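Long-range contact in arylesterase (Agrobacterium tumefaciens, PDB 3DCI), which probably hydrolyses ester bonds as an SGNH-type hydrolase, and binds zinc: residues 150-162 with 191-205. Sequence-based numbering, arbitrary orientation.
With ZN (zinc ion), chain D.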
loop_
_atom_site.group_PDB
_atom_site.type_symbol
_atom_site.label_atom_id
_atom_site.label_comp_id
_atom_site.label_asym_id
_atom_site.label_seq_id
_atom_site.Cartn_x
_atom_site.Cartn_y
_atom_site.Cartn_z
ATOM N N LEU A 150 4.763 -28.898 0.516
ATOM C CA LEU A 150 4.785 -28.004 -0.642
ATOM C C LEU A 150 5.254 -28.765 -1.876
ATOM O O LEU A 150 6.251 -29.481 -1.846
ATOM C CB LEU A 150 5.721 -26.817 -0.379
ATOM C CG LEU A 150 5.918 -25.784 -1.492
ATOM C CD1 LEU A 150 4.596 -25.079 -1.823
ATOM C CD2 LEU A 150 7.007 -24.765 -1.130
ATOM N N LEU A 151 4.532 -28.566 -2.966
ATOM C CA LEU A 151 4.904 -29.027 -4.274
ATOM C C LEU A 151 4.995 -27.797 -5.168
ATOM O O LEU A 151 4.010 -27.090 -5.358
ATOM C CB LEU A 151 3.873 -30.009 -4.777
ATOM C CG LEU A 151 3.994 -30.552 -6.205
ATOM C CD1 LEU A 151 5.344 -31.256 -6.474
ATOM C CD2 LEU A 151 2.794 -31.494 -6.483
ATOM N N ILE A 152 6.218 -27.533 -5.638
ATOM C CA ILE A 152 6.564 -26.430 -6.523
ATOM C C ILE A 152 6.426 -26.989 -7.934
ATOM O O ILE A 152 7.045 -27.979 -8.235
ATOM C CB ILE A 152 8.039 -25.975 -6.252
ATOM C CG1 ILE A 152 8.139 -25.333 -4.862
ATOM C CG2 ILE A 152 8.553 -25.004 -7.318
ATOM C CD1 ILE A 152 9.614 -25.146 -4.362
ATOM N N VAL A 153 5.582 -26.358 -8.764
ATOM C CA VAL A 153 5.320 -26.787 -10.114
ATOM C C VAL A 153 5.788 -25.745 -11.145
ATOM O O VAL A 153 5.365 -24.575 -11.118
ATOM C CB VAL A 153 3.846 -27.086 -10.300
ATOM C CG1 VAL A 153 3.585 -27.567 -11.747
ATOM C CG2 VAL A 153 3.380 -28.173 -9.290
ATOM N N ALA A 154 6.678 -26.161 -12.042
ATOM C CA ALA A 154 7.124 -25.277 -13.107
ATOM C C ALA A 154 6.053 -25.324 -14.189
ATOM O O ALA A 154 5.624 -26.414 -14.560
ATOM C CB ALA A 154 8.491 -25.719 -13.665
ATOM N N PRO A 155 5.600 -24.146 -14.678
ATOM C CA PRO A 155 4.608 -24.135 -15.731
ATOM C C PRO A 155 5.235 -24.557 -17.052
ATOM O O PRO A 155 6.451 -24.446 -17.221
ATOM C CB PRO A 155 4.171 -22.660 -15.769
ATOM C CG PRO A 155 5.364 -21.911 -15.353
ATOM C CD PRO A 155 6.000 -22.778 -14.296
ATOM N N PRO A 156 4.430 -25.046 -17.991
ATOM C CA PRO A 156 5.028 -25.413 -19.274
ATOM C C PRO A 156 5.634 -24.177 -19.925
ATOM O O PRO A 156 5.073 -23.103 -19.775
ATOM C CB PRO A 156 3.839 -25.914 -20.089
ATOM C CG PRO A 156 2.792 -26.245 -19.071
ATOM C CD PRO A 156 2.977 -25.271 -17.977
ATOM N N PRO A 157 6.794 -24.313 -20.599
ATOM C CA PRO A 157 7.426 -23.154 -21.212
ATOM C C PRO A 157 6.612 -22.528 -22.335
ATOM O O PRO A 157 5.782 -23.200 -22.972
ATOM C CB PRO A 157 8.748 -23.705 -21.752
ATOM C CG PRO A 157 8.558 -25.157 -21.852
ATOM C CD PRO A 157 7.583 -25.535 -20.791
ATOM N N CYS A 158 6.866 -21.245 -22.581
ATOM C CA CYS A 158 6.280 -20.548 -23.714
ATOM C C CYS A 158 6.796 -21.096 -25.055
ATOM O O CYS A 158 7.872 -21.688 -25.136
ATOM C CB CYS A 158 6.564 -19.045 -23.609
ATOM S SG CYS A 158 5.782 -18.340 -22.134
ATOM N N VAL A 159 6.004 -20.892 -26.098
ATOM C CA VAL A 159 6.394 -21.288 -27.437
ATOM C C VAL A 159 6.098 -20.129 -28.363
ATOM O O VAL A 159 5.546 -19.127 -27.929
ATOM C CB VAL A 159 5.665 -22.578 -27.893
ATOM C CG1 VAL A 159 6.079 -23.771 -27.002
ATOM C CG2 VAL A 159 4.169 -22.379 -27.920
ATOM N N ALA A 160 6.500 -20.254 -29.620
ATOM C CA ALA A 160 6.231 -19.222 -30.603
ATOM C C ALA A 160 4.724 -19.046 -30.710
ATOM O O ALA A 160 3.996 -19.998 -31.019
ATOM C CB ALA A 160 6.823 -19.597 -31.953
ATOM N N GLY A 161 4.256 -17.836 -30.399
ATOM C CA GLY A 161 2.913 -17.406 -30.746
ATOM C C GLY A 161 2.857 -17.071 -32.227
ATOM O O GLY A 161 3.853 -17.238 -32.950
ATOM N N PRO A 162 1.692 -16.591 -32.693
ATOM C CA PRO A 162 1.479 -16.292 -34.124
ATOM C C PRO A 162 2.546 -15.384 -34.770
ATOM O O PRO A 162 2.987 -15.649 -35.910
ATOM C CB PRO A 162 0.108 -15.600 -34.134
ATOM C CG PRO A 162 -0.582 -16.112 -32.910
ATOM C CD PRO A 162 0.490 -16.321 -31.881
ATOM N N HIS A 191 11.594 -29.610 -0.407
ATOM C CA HIS A 191 10.227 -29.786 -0.879
ATOM C C HIS A 191 10.228 -30.548 -2.194
ATOM O O HIS A 191 11.265 -30.831 -2.741
ATOM C CB HIS A 191 9.560 -28.422 -1.020
ATOM C CG HIS A 191 9.446 -27.687 0.275
ATOM N ND1 HIS A 191 8.949 -28.278 1.416
ATOM C CD2 HIS A 191 9.776 -26.421 0.617
ATOM C CE1 HIS A 191 8.979 -27.403 2.410
ATOM N NE2 HIS A 191 9.471 -26.268 1.949
ATOM N N HIS A 192 9.042 -30.863 -2.701
ATOM C CA HIS A 192 8.875 -31.594 -3.953
ATOM C C HIS A 192 8.707 -30.674 -5.156
ATOM O O HIS A 192 8.267 -29.520 -5.036
ATOM C CB HIS A 192 7.645 -32.488 -3.880
ATOM C CG HIS A 192 7.860 -33.721 -3.082
ATOM N ND1 HIS A 192 7.937 -33.703 -1.708
ATOM C CD2 HIS A 192 8.037 -35.010 -3.458
ATOM C CE1 HIS A 192 8.130 -34.929 -1.267
ATOM N NE2 HIS A 192 8.196 -35.742 -2.307
ATOM N N PHE A 193 9.013 -31.227 -6.320
ATOM C CA PHE A 193 8.993 -30.475 -7.576
ATOM C C PHE A 193 8.332 -31.290 -8.642
ATOM O O PHE A 193 8.542 -32.493 -8.722
ATOM C CB PHE A 193 10.409 -30.118 -8.023
ATOM C CG PHE A 193 10.484 -29.649 -9.437
ATOM C CD1 PHE A 193 10.053 -28.370 -9.782
ATOM C CD2 PHE A 193 10.948 -30.489 -10.434
ATOM C CE1 PHE A 193 10.097 -27.945 -11.125
ATOM C CE2 PHE A 193 10.992 -30.060 -11.758
ATOM C CZ PHE A 193 10.570 -28.809 -12.094
ATOM N N PHE A 194 7.552 -30.635 -9.494
ATOM C CA PHE A 194 7.097 -31.271 -10.724
ATOM C C PHE A 194 7.202 -30.298 -11.888
ATOM O O PHE A 194 6.881 -29.121 -11.735
ATOM C CB PHE A 194 5.654 -31.758 -10.570
ATOM C CG PHE A 194 5.169 -32.589 -11.732
ATOM C CD1 PHE A 194 5.487 -33.930 -11.817
ATOM C CD2 PHE A 194 4.374 -32.032 -12.717
ATOM C CE1 PHE A 194 5.041 -34.691 -12.874
ATOM C CE2 PHE A 194 3.926 -32.803 -13.778
ATOM C CZ PHE A 194 4.263 -34.110 -13.857
ATOM N N ASP A 195 7.678 -30.789 -13.032
ATOM C CA ASP A 195 7.721 -30.000 -14.258
ATOM C C ASP A 195 6.479 -30.236 -15.120
ATOM O O ASP A 195 6.380 -31.238 -15.808
ATOM C CB ASP A 195 8.981 -30.315 -15.063
ATOM C CG ASP A 195 9.090 -29.462 -16.329
ATOM O OD1 ASP A 195 8.368 -28.434 -16.462
ATOM O OD2 ASP A 195 9.887 -29.819 -17.202
ATOM N N ALA A 196 5.532 -29.292 -15.092
ATOM C CA ALA A 196 4.305 -29.396 -15.904
ATOM C C ALA A 196 4.611 -29.430 -17.393
ATOM O O ALA A 196 3.823 -29.970 -18.162
ATOM C CB ALA A 196 3.331 -28.254 -15.583
ATOM N N GLY A 197 5.754 -28.870 -17.801
ATOM C CA GLY A 197 6.215 -28.958 -19.186
ATOM C C GLY A 197 6.544 -30.365 -19.660
ATOM O O GLY A 197 6.651 -30.601 -20.852
ATOM N N SER A 198 6.740 -31.295 -18.727
ATOM C CA SER A 198 7.045 -32.677 -19.073
ATOM C C SER A 198 5.813 -33.413 -19.571
ATOM O O SER A 198 5.951 -34.477 -20.135
ATOM C CB SER A 198 7.618 -33.439 -17.864
ATOM O OG SER A 198 6.634 -33.554 -16.834
ATOM N N VAL A 199 4.620 -32.872 -19.318
ATOM C CA VAL A 199 3.362 -33.487 -19.743
ATOM C C VAL A 199 2.441 -32.589 -20.573
ATOM O O VAL A 199 1.447 -33.083 -21.110
ATOM C CB VAL A 199 2.512 -34.032 -18.549
ATOM C CG1 VAL A 199 3.279 -35.109 -17.768
ATOM C CG2 VAL A 199 2.023 -32.898 -17.642
ATOM N N ALA A 200 2.769 -31.304 -20.711
ATOM C CA ALA A 200 1.880 -30.352 -21.368
ATOM C C ALA A 200 2.713 -29.328 -22.081
ATOM O O ALA A 200 3.797 -28.974 -21.602
ATOM C CB ALA A 200 0.997 -29.644 -20.337
ATOM N N SER A 201 2.205 -28.851 -23.216
ATOM C CA SER A 201 2.857 -27.766 -23.971
ATOM C C SER A 201 1.944 -26.554 -24.112
ATOM O O SER A 201 0.741 -26.704 -24.289
ATOM C CB SER A 201 3.275 -28.250 -25.368
ATOM O OG SER A 201 4.255 -29.277 -25.282
ATOM N N ALA A 202 2.537 -25.361 -24.056
ATOM C CA ALA A 202 1.833 -24.118 -24.377
ATOM C C ALA A 202 1.145 -24.189 -25.742
ATOM O O ALA A 202 1.622 -24.855 -26.659
ATOM C CB ALA A 202 2.807 -22.951 -24.364
ATOM N N SER A 203 0.016 -23.508 -25.873
ATOM C CA SER A 203 -0.684 -23.442 -27.169
ATOM C C SER A 203 0.018 -22.469 -28.132
ATOM O O SER A 203 0.453 -21.396 -27.717
ATOM C CB SER A 203 -2.121 -22.974 -26.954
ATOM O OG SER A 203 -2.811 -22.871 -28.174
ATOM N N PRO A 204 0.112 -22.822 -29.425
ATOM C CA PRO A 204 0.624 -21.840 -30.385
ATOM C C PRO A 204 -0.364 -20.711 -30.732
ATOM O O PRO A 204 0.024 -19.761 -31.413
ATOM C CB PRO A 204 0.916 -22.685 -31.618
ATOM C CG PRO A 204 -0.024 -23.845 -31.507
ATOM C CD PRO A 204 -0.203 -24.111 -30.055
ATOM N N VAL A 205 -1.621 -20.822 -30.291
ATOM C CA VAL A 205 -2.601 -19.750 -30.469
ATOM C C VAL A 205 -2.098 -18.436 -29.843
ATOM O O VAL A 205 -2.270 -17.366 -30.413
ATOM C CB VAL A 205 -3.988 -20.150 -29.882
ATOM C CG1 VAL A 205 -4.888 -18.944 -29.728
ATOM C CG2 VAL A 205 -4.670 -21.177 -30.781
HETATM ZN ZN ZN D . 8.548 -37.832 -2.821
HETATM O O HOH W 1 8.620 -26.027 -17.637
HETATM O O HOH W 2 5.577 -25.777 -23.757
#
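Strands 150-154 and 192-195 run parallel, their axes 4.6 Å apart at closest approach and 24° from alignment, joined by five backbone hydrogen bonds, from His192 N to Leu150 O through to Ala196 N to Ala154 O. At the start, Leu150 lays CB over one face of the His191 ring, 4.0 Å from the centroid, while that ring's NE2 is hydrogen-bonded to Glu137. Leu151 CD1 lies against His192 CB and the backbone leading to Phe194. Phe193, its CG anti to the backbone N (chi1 166°), swings its ring along the neighbouring strand, and Ala154 CB meets the ring edge at CE1 (3.7 Å). Tyr182 of helix 178-189 packs against Phe193 and Ile152, whereas Phe194 faces helix 212-229. Where strand 192-195 ends, Asp195 OD1 accepts from Gly197 N in an Asx turn, and a water links this oxygen to Pro155 O. Beyond, Pro156 packs its CD on Ala196 CB (3.8 Å) and its CG on Ala200 CB; a second water joins Pro157 O to Ala202 N. His192 NE2 binds zinc at 2.2 Å, with Asp228 a further ligand. The pairing illustrates the edge of the parallel, helix-flanked alpha/beta sheet of SGNH hydrolases, 192-195 being outermost within the chain.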